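Local coordinates for protein glycosaminoglycan xylosylkinase (Hydra vulgaris, PDB 5XOM) that probably phosphorylates xylose in the glycosaminoglycan linker of proteoglycans, as a member of the Fam20 family of secretory-pathway kinases, at residues Ile158-Ala161 and Ala162-Pro166; Ser348-Ile352 and Tyr353-Thr357; Thr266-Phe269 and Asp270-Gly274; Asp359-Leu362 and Ala363-Arg366. All coordinates share one frame; numbering follows the deposited sequence.

Contact 1 of 4, residues Ile158-Ala161 and Ala162-Pro166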
loop_
_atom_site.group_PDB
_atom_site.type_symbol
_atom_site.label_atom_id
_atom_site.label_comp_id
_atom_site.label_asym_id
_atom_site.label_seq_id
_atom_site.Cartn_x
_atom_site.Cartn_y
_atom_site.Cartn_z
ATOM N N ILE A 158 -24.841 -15.899 4.516
ATOM C CA ILE A 158 -24.426 -17.285 4.715
ATOM C C ILE A 158 -25.613 -18.200 4.462
ATOM O O ILE A 158 -26.662 -18.049 5.099
ATOM C CB ILE A 158 -23.887 -17.510 6.137
ATOM C CG1 ILE A 158 -22.719 -16.562 6.447
ATOM C CG2 ILE A 158 -23.472 -18.958 6.302
ATOM C CD1 ILE A 158 -21.438 -16.899 5.714
ATOM N N ASN A 159 -25.454 -19.161 3.553
ATOM C CA ASN A 159 -26.443 -20.229 3.409
ATOM C C ASN A 159 -26.171 -21.261 4.497
ATOM O O ASN A 159 -25.256 -22.079 4.375
ATOM C CB ASN A 159 -26.368 -20.863 2.025
ATOM C CG ASN A 159 -27.405 -21.964 1.832
ATOM O OD1 ASN A 159 -27.670 -22.764 2.729
ATOM N ND2 ASN A 159 -27.987 -22.010 0.649
ATOM N N LEU A 160 -26.973 -21.244 5.564
ATOM C CA LEU A 160 -26.704 -22.133 6.688
ATOM C C LEU A 160 -26.811 -23.597 6.280
ATOM O O LEU A 160 -26.022 -24.431 6.734
ATOM C CB LEU A 160 -27.659 -21.843 7.847
ATOM C CG LEU A 160 -27.553 -20.493 8.553
ATOM C CD1 LEU A 160 -28.682 -20.365 9.564
ATOM C CD2 LEU A 160 -26.187 -20.342 9.227
ATOM N N ALA A 161 -27.768 -23.923 5.404
ATOM C CA ALA A 161 -27.973 -25.317 5.022
ATOM C C ALA A 161 -26.809 -25.849 4.195
ATOM O O ALA A 161 -26.337 -26.965 4.432
ATOM C CB ALA A 161 -29.289 -25.464 4.256
ATOM N N ALA A 162 -26.318 -25.066 3.234
ATOM C CA ALA A 162 -25.268 -25.542 2.341
ATOM C C ALA A 162 -23.858 -25.332 2.882
ATOM O O ALA A 162 -22.974 -26.150 2.604
ATOM C CB ALA A 162 -25.384 -24.853 0.976
ATOM N N GLU A 163 -23.617 -24.276 3.658
ATOM C CA GLU A 163 -22.259 -23.914 4.049
ATOM C C GLU A 163 -21.899 -24.245 5.488
ATOM O O GLU A 163 -20.732 -24.530 5.758
ATOM C CB GLU A 163 -22.025 -22.413 3.847
ATOM C CG GLU A 163 -22.250 -21.899 2.443
ATOM C CD GLU A 163 -21.928 -20.417 2.331
ATOM O OE1 GLU A 163 -20.732 -20.071 2.223
ATOM O OE2 GLU A 163 -22.867 -19.592 2.368
ATOM N N VAL A 164 -22.843 -24.199 6.419
ATOM C CA VAL A 164 -22.535 -24.363 7.836
ATOM C C VAL A 164 -22.872 -25.764 8.334
ATOM O O VAL A 164 -22.024 -26.439 8.918
ATOM C CB VAL A 164 -23.255 -23.279 8.669
ATOM C CG1 VAL A 164 -23.089 -23.557 10.153
ATOM C CG2 VAL A 164 -22.699 -21.911 8.323
ATOM N N LEU A 165 -24.108 -26.215 8.117
ATOM C CA LEU A 165 -24.518 -27.512 8.651
ATOM C C LEU A 165 -23.622 -28.679 8.243
ATOM O O LEU A 165 -23.306 -29.502 9.118
ATOM C CB LEU A 165 -25.975 -27.805 8.266
ATOM C CG LEU A 165 -27.059 -27.051 9.032
ATOM C CD1 LEU A 165 -28.441 -27.533 8.603
ATOM C CD2 LEU A 165 -26.868 -27.226 10.532
ATOM N N PRO A 166 -23.171 -28.822 6.991
ATOM C CA PRO A 166 -22.346 -29.996 6.660
ATOM C C PRO A 166 -20.943 -29.975 7.253
ATOM O O PRO A 166 -20.224 -30.969 7.104
ATOM C CB PRO A 166 -22.292 -29.983 5.121
ATOM C CG PRO A 166 -22.806 -28.670 4.693
ATOM C CD PRO A 166 -23.600 -28.076 5.791
#
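Asn-159 is tied to Ala-162 and Glu-163 by three short bonds. Asn-159 OD1 accepts from Ala-162 N at 2.7 Å, the N-cap bond of the weakly bonded helix 160-164; the N-H is well aimed (164°), although the donor stands above the plane of the side-chain carbonyl. CG lies anti to the backbone N (chi1 -179°), which swings the carboxamide over the first turn. Asparagine suits this place because its short arm carries an acceptor to an amide at the start of the helix. The backbone O of Asn-159 receives Glu-163 N at 2.8 Å, and Glu-163 replies through OE2, which takes Asn-159 N at 2.9 Å on the anti side of the carboxylate. The other oxygen, OE1, forms a salt bridge with Arg-156, so both carboxylate oxygens are held.

Further on, Leu-160 O accepts from two amides, Val-164 N at 3.2 Å and the straighter Leu-165 N at 3.0 Å, as the helix widens into a pi-type turn. Among the apolar groups, Val-164 CG2 meets Ile-158 CG2 at 3.7 Å, the two side chains crossing at about a right angle, and Leu-160 CD2 at 3.9 Å, where they run side by side. Phe-98 of strand 96-100 packs on Ile-158 and Val-164, and Phe-176 of strand 176-178 on Leu-160, Val-164 and Leu-165, just where strand 153-159 gives way to the helix.

Contact 2 of 4, residues Ser348-Ile352 and Tyr353-Thr357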
loop_
_atom_site.group_PDB
_atom_site.type_symbol
_atom_site.label_atom_id
_atom_site.label_comp_id
_atom_site.label_asym_id
_atom_site.label_seq_id
_atom_site.Cartn_x
_atom_site.Cartn_y
_atom_site.Cartn_z
ATOM N N SER A 348 -20.291 1.517 1.305
ATOM C CA SER A 348 -21.038 1.144 0.110
ATOM C C SER A 348 -20.389 0.015 -0.675
ATOM O O SER A 348 -21.027 -0.527 -1.582
ATOM C CB SER A 348 -21.203 2.355 -0.807
ATOM O OG SER A 348 -19.967 2.694 -1.410
ATOM N N ILE A 349 -19.143 -0.355 -0.365
ATOM C CA ILE A 349 -18.524 -1.501 -1.025
ATOM C C ILE A 349 -18.876 -2.821 -0.352
ATOM O O ILE A 349 -18.643 -3.887 -0.944
ATOM C CB ILE A 349 -16.986 -1.364 -1.065
ATOM C CG1 ILE A 349 -16.401 -1.697 0.307
ATOM C CG2 ILE A 349 -16.568 0.058 -1.479
ATOM C CD1 ILE A 349 -14.938 -1.418 0.440
ATOM N N ASP A 350 -19.462 -2.792 0.876
ATOM C CA ASP A 350 -19.623 -4.057 1.581
ATOM C C ASP A 350 -20.854 -4.798 1.058
ATOM O O ASP A 350 -21.834 -4.163 0.662
ATOM C CB ASP A 350 -19.731 -3.805 3.089
ATOM C CG ASP A 350 -19.921 -5.081 3.889
ATOM O OD1 ASP A 350 -18.917 -5.532 4.485
ATOM O OD2 ASP A 350 -21.039 -5.643 3.923
ATOM N N PRO A 351 -20.804 -6.134 0.991
ATOM C CA PRO A 351 -21.907 -6.881 0.360
ATOM C C PRO A 351 -23.271 -6.712 1.022
ATOM O O PRO A 351 -24.282 -6.912 0.344
ATOM C CB PRO A 351 -21.428 -8.339 0.438
ATOM C CG PRO A 351 -19.939 -8.239 0.398
ATOM C CD PRO A 351 -19.610 -6.981 1.182
ATOM N N ILE A 352 -23.362 -6.354 2.298
ATOM C CA ILE A 352 -24.679 -6.280 2.921
ATOM C C ILE A 352 -25.125 -4.830 3.115
ATOM O O ILE A 352 -26.075 -4.565 3.848
ATOM C CB ILE A 352 -24.735 -7.076 4.235
ATOM C CG1 ILE A 352 -23.943 -6.381 5.341
ATOM C CG2 ILE A 352 -24.219 -8.510 4.012
ATOM C CD1 ILE A 352 -24.086 -7.054 6.699
ATOM N N TYR A 353 -24.466 -3.892 2.438
ATOM C CA TYR A 353 -24.854 -2.475 2.427
ATOM C C TYR A 353 -26.310 -2.278 2.000
ATOM O O TYR A 353 -26.786 -2.989 1.107
ATOM C CB TYR A 353 -23.916 -1.712 1.483
ATOM C CG TYR A 353 -24.196 -0.236 1.355
ATOM C CD1 TYR A 353 -23.632 0.672 2.237
ATOM C CD2 TYR A 353 -25.012 0.253 0.333
ATOM C CE1 TYR A 353 -23.876 2.032 2.120
ATOM C CE2 TYR A 353 -25.267 1.609 0.210
ATOM C CZ TYR A 353 -24.695 2.492 1.106
ATOM O OH TYR A 353 -24.942 3.842 0.994
ATOM N N PRO A 354 -27.024 -1.287 2.580
ATOM C CA PRO A 354 -26.658 -0.286 3.610
ATOM C C PRO A 354 -26.259 -0.867 4.965
ATOM O O PRO A 354 -26.884 -1.811 5.456
ATOM C CB PRO A 354 -27.929 0.572 3.764
ATOM C CG PRO A 354 -28.877 0.138 2.724
ATOM C CD PRO A 354 -28.394 -1.112 2.070
ATOM N N ILE A 355 -25.223 -0.284 5.561
ATOM C CA ILE A 355 -24.703 -0.736 6.847
ATOM C C ILE A 355 -25.312 0.058 7.997
ATOM O O ILE A 355 -25.661 -0.512 9.035
ATOM C CB ILE A 355 -23.164 -0.625 6.848
ATOM C CG1 ILE A 355 -22.559 -1.436 5.693
ATOM C CG2 ILE A 355 -22.595 -1.063 8.189
ATOM C CD1 ILE A 355 -22.963 -2.887 5.670
ATOM N N LEU A 356 -25.448 1.371 7.827
ATOM C CA LEU A 356 -26.017 2.247 8.837
ATOM C C LEU A 356 -27.152 3.060 8.236
ATOM O O LEU A 356 -27.126 3.412 7.052
ATOM C CB LEU A 356 -24.975 3.222 9.421
ATOM C CG LEU A 356 -23.761 2.673 10.163
ATOM C CD1 LEU A 356 -22.742 3.790 10.428
ATOM C CD2 LEU A 356 -24.205 2.024 11.455
ATOM N N THR A 357 -28.150 3.360 9.065
ATOM C CA THR A 357 -29.171 4.313 8.661
ATOM C C THR A 357 -28.581 5.714 8.623
ATOM O O THR A 357 -27.558 6.004 9.253
ATOM C CB THR A 357 -30.348 4.310 9.637
ATOM O OG1 THR A 357 -29.878 4.673 10.941
ATOM C CG2 THR A 357 -31.000 2.932 9.703
HETATM O O HOH W 1 -26.339 -5.387 -0.353
#
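Tyr-353 lays one face of its ring over the backbone of Ser-348, a CH-pi contact in which Ser-348 CA stands 3.6 Å from the centroid of the Tyr-353 ring and 19° off its normal, displaced toward the rim near CD1. With CG anti to the backbone N (chi1 180°), the ring is carried back over the chain that precedes it. A second apolar touch joins Ile-352 CG1 to Ile-355 CD1 at 3.6 Å, the two side chains meeting almost perpendicularly; the same CD1 lies 3.8 Å from Asp-350 OD2.

Between these groups the chain makes a type I beta turn from Asp-350 to Tyr-353, closed by Tyr-353 N to Asp-350 O at 3.2 Å. Inside it Asp-350 makes an Asx turn: OD2 accepts from Ile-352 N at 2.9 Å, almost straight at 176°. Water 1 donates to Pro-351 O and to Tyr-353 O, the latter the carbonyl oxygen of the cis peptide bond to Pro-354. The Tyr-353 hydroxyl is hydrogen-bonded to Asp-344 OD2 of helix 339-347. A leucine here, with neither flat ring nor hydroxyl, would probably leave Ser-348 CA without its CH-pi face and Asp-344 OD2 without this hydrogen-bond partner. Phe-45 of the second subunit packs against Ile-349 and Pro-351.

Asp-350 is buried, yet OD1 accepts from Gly-155 N while OD2 holds Ile-352 N; one amide N-H on each oxygen would help to stabilise a negative carboxylate, an acceptor role for which a short acidic side chain is well fitted.

Contact 3 of 4, residues Thr266-Phe269 and Asp270-Gly274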
loop_
_atom_site.group_PDB
_atom_site.type_symbol
_atom_site.label_atom_id
_atom_site.label_comp_id
_atom_site.label_asym_id
_atom_site.label_seq_id
_atom_site.Cartn_x
_atom_site.Cartn_y
_atom_site.Cartn_z
ATOM N N THR A 266 -9.152 5.558 22.128
ATOM C CA THR A 266 -10.232 4.587 22.024
ATOM C C THR A 266 -11.523 5.104 22.652
ATOM O O THR A 266 -12.615 4.706 22.228
ATOM C CB THR A 266 -9.788 3.261 22.647
ATOM O OG1 THR A 266 -8.688 2.734 21.892
ATOM C CG2 THR A 266 -10.919 2.231 22.648
ATOM N N SER A 267 -11.428 5.994 23.644
ATOM C CA SER A 267 -12.646 6.574 24.201
ATOM C C SER A 267 -13.315 7.508 23.201
ATOM O O SER A 267 -14.548 7.584 23.152
ATOM C CB SER A 267 -12.340 7.316 25.502
ATOM O OG SER A 267 -11.732 8.570 25.247
ATOM N N ILE A 268 -12.524 8.200 22.379
ATOM C CA ILE A 268 -13.084 9.016 21.308
ATOM C C ILE A 268 -13.746 8.129 20.263
ATOM O O ILE A 268 -14.865 8.399 19.808
ATOM C CB ILE A 268 -11.985 9.897 20.685
ATOM C CG1 ILE A 268 -11.569 11.001 21.661
ATOM C CG2 ILE A 268 -12.441 10.484 19.350
ATOM C CD1 ILE A 268 -10.296 11.713 21.257
ATOM N N PHE A 269 -13.064 7.049 19.871
ATOM C CA PHE A 269 -13.625 6.124 18.895
ATOM C C PHE A 269 -14.895 5.471 19.430
ATOM O O PHE A 269 -15.902 5.381 18.722
ATOM C CB PHE A 269 -12.564 5.083 18.534
ATOM C CG PHE A 269 -13.060 3.937 17.686
ATOM C CD1 PHE A 269 -13.198 4.080 16.312
ATOM C CD2 PHE A 269 -13.321 2.695 18.257
ATOM C CE1 PHE A 269 -13.625 3.026 15.523
ATOM C CE2 PHE A 269 -13.747 1.622 17.467
ATOM C CZ PHE A 269 -13.897 1.796 16.095
ATOM N N ASP A 270 -14.875 5.040 20.694
ATOM C CA ASP A 270 -16.060 4.422 21.282
ATOM C C ASP A 270 -17.200 5.417 21.436
ATOM O O ASP A 270 -18.374 5.042 21.310
ATOM C CB ASP A 270 -15.712 3.795 22.633
ATOM C CG ASP A 270 -15.035 2.440 22.489
ATOM O OD1 ASP A 270 -15.239 1.774 21.442
ATOM O OD2 ASP A 270 -14.304 2.033 23.414
ATOM N N PHE A 271 -16.876 6.678 21.719
ATOM C CA PHE A 271 -17.908 7.701 21.848
ATOM C C PHE A 271 -18.601 7.955 20.517
ATOM O O PHE A 271 -19.825 8.138 20.482
ATOM C CB PHE A 271 -17.311 8.990 22.403
ATOM C CG PHE A 271 -18.248 10.168 22.343
ATOM C CD1 PHE A 271 -19.364 10.240 23.163
ATOM C CD2 PHE A 271 -18.034 11.182 21.429
ATOM C CE1 PHE A 271 -20.232 11.336 23.090
ATOM C CE2 PHE A 271 -18.899 12.266 21.350
ATOM C CZ PHE A 271 -19.992 12.344 22.175
ATOM N N LEU A 272 -17.846 7.984 19.409
ATOM C CA LEU A 272 -18.474 8.236 18.112
ATOM C C LEU A 272 -19.424 7.114 17.713
ATOM O O LEU A 272 -20.473 7.372 17.113
ATOM C CB LEU A 272 -17.427 8.446 17.017
ATOM C CG LEU A 272 -16.409 9.559 17.242
ATOM C CD1 LEU A 272 -15.163 9.306 16.396
ATOM C CD2 LEU A 272 -17.053 10.919 16.949
ATOM N N ILE A 273 -19.075 5.859 18.018
ATOM C CA ILE A 273 -19.934 4.744 17.623
ATOM C C ILE A 273 -20.963 4.386 18.687
ATOM O O ILE A 273 -21.861 3.574 18.412
ATOM C CB ILE A 273 -19.097 3.502 17.246
ATOM C CG1 ILE A 273 -18.370 2.928 18.466
ATOM C CG2 ILE A 273 -18.114 3.853 16.126
ATOM C CD1 ILE A 273 -17.564 1.670 18.154
ATOM N N GLY A 274 -20.884 4.983 19.873
ATOM C CA GLY A 274 -21.841 4.692 20.923
ATOM C C GLY A 274 -21.568 3.410 21.682
ATOM O O GLY A 274 -22.507 2.795 22.194
#
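Thr-266 and Asp-270 stand one turn apart near the C-terminal end of helix 259-273, in a buried part of it that finishes in a Schellman motif. Asp-270 N donates to Thr-266 O at 2.8 Å, and the ladder continues with Phe-271 N to Ser-267 O at 2.9 Å, Leu-272 N to Ile-268 O at 3.0 Å and a longer step from Ile-273 N to Phe-269 O at 3.3 Å. At the end, Gly-274 N makes a weak bond to Phe-271 O and Asn-275 N reaches Asp-270 O; Gly-274 has a positive phi of 80°, where a CB would press on the preceding carbonyl oxygen.

The side chains of Thr-266 and Asp-270 run alongside one another, with the methyl CG2 of Thr-266 at 3.5 Å from Asp-270 OD2. Threonine serves both needs here, since its hydroxyl hydrogen-bonds to His-294 NE2 while the methyl lies against the carboxylate. Aspartate suits its place because a short acidic arm (chi1 -80°) sets the carboxylate beside Thr-266 to meet Arg-278. OD2 of Asp-270 forms a salt bridge with Arg-278 NE, and an alanine at this position would probably leave that arginine without its carboxylate mate. Phe-269, with CG anti to the backbone N (chi1 171°), brings CE2 to 3.9 Å from Ile-273 CD1, and its ring also stacks with His-294.

As in protein kinase folds generally, this helix probably leads into the catalytic loop. Phe-269 and Ile-273 pack on Leu-141 of helix 132-144, while Phe-271 lies against Leu-370 and Val-371 of helix 358-382, so the helix is wedged between two others.

Contact 4 of 4, residues Asp359-Leu362 and Ala363-Arg366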
loop_
_atom_site.group_PDB
_atom_site.type_symbol
_atom_site.label_atom_id
_atom_site.label_comp_id
_atom_site.label_asym_id
_atom_site.label_seq_id
_atom_site.Cartn_x
_atom_site.Cartn_y
_atom_site.Cartn_z
ATOM N N ASP A 359 -29.637 8.189 10.106
ATOM C CA ASP A 359 -29.654 8.772 11.443
ATOM C C ASP A 359 -28.391 8.438 12.232
ATOM O O ASP A 359 -27.890 9.273 12.988
ATOM C CB ASP A 359 -30.900 8.310 12.224
ATOM C CG ASP A 359 -32.204 8.871 11.650
ATOM O OD1 ASP A 359 -32.218 10.013 11.166
ATOM O OD2 ASP A 359 -33.248 8.179 11.758
ATOM N N HIS A 360 -27.873 7.215 12.093
ATOM C CA HIS A 360 -26.590 6.899 12.726
ATOM C C HIS A 360 -25.427 7.594 12.036
ATOM O O HIS A 360 -24.453 7.978 12.699
ATOM C CB HIS A 360 -26.316 5.388 12.742
ATOM C CG HIS A 360 -27.151 4.626 13.740
ATOM N ND1 HIS A 360 -26.971 4.767 15.108
ATOM C CD2 HIS A 360 -28.116 3.689 13.574
ATOM C CE1 HIS A 360 -27.808 3.965 15.733
ATOM N NE2 HIS A 360 -28.510 3.304 14.826
ATOM N N LEU A 361 -25.497 7.763 10.710
ATOM C CA LEU A 361 -24.454 8.509 10.008
ATOM C C LEU A 361 -24.385 9.941 10.520
ATOM O O LEU A 361 -23.301 10.450 10.824
ATOM C CB LEU A 361 -24.714 8.469 8.499
ATOM C CG LEU A 361 -24.445 7.089 7.898
ATOM C CD1 LEU A 361 -25.015 6.940 6.496
ATOM C CD2 LEU A 361 -22.934 6.829 7.894
ATOM N N LEU A 362 -25.545 10.589 10.678
ATOM C CA LEU A 362 -25.552 11.949 11.185
ATOM C C LEU A 362 -25.212 12.016 12.669
ATOM O O LEU A 362 -24.720 13.043 13.136
ATOM C CB LEU A 362 -26.907 12.608 10.899
ATOM C CG LEU A 362 -27.115 12.699 9.383
ATOM C CD1 LEU A 362 -28.545 13.095 9.042
ATOM C CD2 LEU A 362 -26.088 13.660 8.755
ATOM N N ALA A 363 -25.452 10.945 13.422
ATOM C CA ALA A 363 -25.006 10.934 14.813
ATOM C C ALA A 363 -23.486 11.020 14.902
ATOM O O ALA A 363 -22.941 11.647 15.819
ATOM C CB ALA A 363 -25.526 9.676 15.516
ATOM N N LEU A 364 -22.788 10.383 13.954
ATOM C CA LEU A 364 -21.329 10.481 13.866
ATOM C C LEU A 364 -20.871 11.930 13.752
ATOM O O LEU A 364 -19.980 12.374 14.486
ATOM C CB LEU A 364 -20.843 9.691 12.656
ATOM C CG LEU A 364 -20.782 8.186 12.837
ATOM C CD1 LEU A 364 -20.391 7.554 11.527
ATOM C CD2 LEU A 364 -19.808 7.816 13.955
ATOM N N ASP A 365 -21.454 12.678 12.811
ATOM C CA ASP A 365 -21.050 14.066 12.616
ATOM C C ASP A 365 -21.382 14.906 13.835
ATOM O O ASP A 365 -20.600 15.783 14.224
ATOM C CB ASP A 365 -21.725 14.643 11.371
ATOM C CG ASP A 365 -21.367 13.880 10.117
ATOM O OD1 ASP A 365 -22.205 13.836 9.190
ATOM O OD2 ASP A 365 -20.254 13.324 10.047
ATOM N N ARG A 366 -22.543 14.661 14.447
ATOM C CA ARG A 366 -22.893 15.369 15.674
ATOM C C ARG A 366 -21.888 15.082 16.780
ATOM O O ARG A 366 -21.450 15.996 17.488
ATOM C CB ARG A 366 -24.307 14.985 16.117
ATOM C CG ARG A 366 -24.807 15.762 17.326
ATOM C CD ARG A 366 -26.262 15.413 17.650
ATOM N NE ARG A 366 -26.378 14.031 18.093
ATOM C CZ ARG A 366 -26.981 13.073 17.397
ATOM N NH1 ARG A 366 -27.540 13.355 16.227
ATOM N NH2 ARG A 366 -27.021 11.834 17.870
HETATM O O HOH W 2 -28.891 11.097 14.652
#
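Leu-362 and Ala-363 sit in the first turns of the long helix 358-382, where Leu-362 reaches forward to Asp-365 and Arg-366. The carbonyl O of Leu-362 receives Arg-366 N at 3.0 Å, a fairly straight bond (165°), and Leu-362 CD2 comes obliquely to 3.9 Å from Asp-365 OD1. That carboxylate oxygen has firmer partners in the hydroxyls of Ser-338 and Ser-340, so the leucine methyl merely lies against it.

Ala-363 N donates to Asp-359 O at 3.0 Å. Ala-363 CB rests 3.5 Å from both Asp-359 O and His-360 O, a buried position filled by a single methyl. Leu-361 turns to another side of the helix, toward Ser-340 and Asp-344 of helix 339-347, and Leu-364, bonded through its N to His-360 O at 3.2 Å, packs on Leu-343 of the same helix.

Arg-366 is long enough to fold back along the helix: a bend at chi3 (67°) returns its guanidinium toward the helix start, where NE forms a salt bridge with Asp-307 and NH2 bonds to Pro-304 O. Water 2, in the guanidinium plane at its edge, accepts from Arg-366 NH1 at 3.1 Å and donates to Asp-359 O at 2.7 Å.

Contacts 2, 3 and 4 form a connected group, while contact 1, at the C-terminal end of strand 153-159, touches none of the others. Contact 2 leads straight into the helix of contact 4, and the two touch through Leu-356 CD1 and Leu-361 CD2 at 4.0 Å. Contacts 3 and 4, with centres about 13 Å apart, meet where Leu-364 CD2 lies 3.3 Å from Leu-272 O. Contact 1 comes within about 7 Å of contact 2 at the nearest atoms, but its centre is about 35 Å from that of contact 3, whose helix probably adjoins the active site. An N-acetylglucosamine about 7 Å from the Asn-159 side chain is probably a surface glycan, not a substrate.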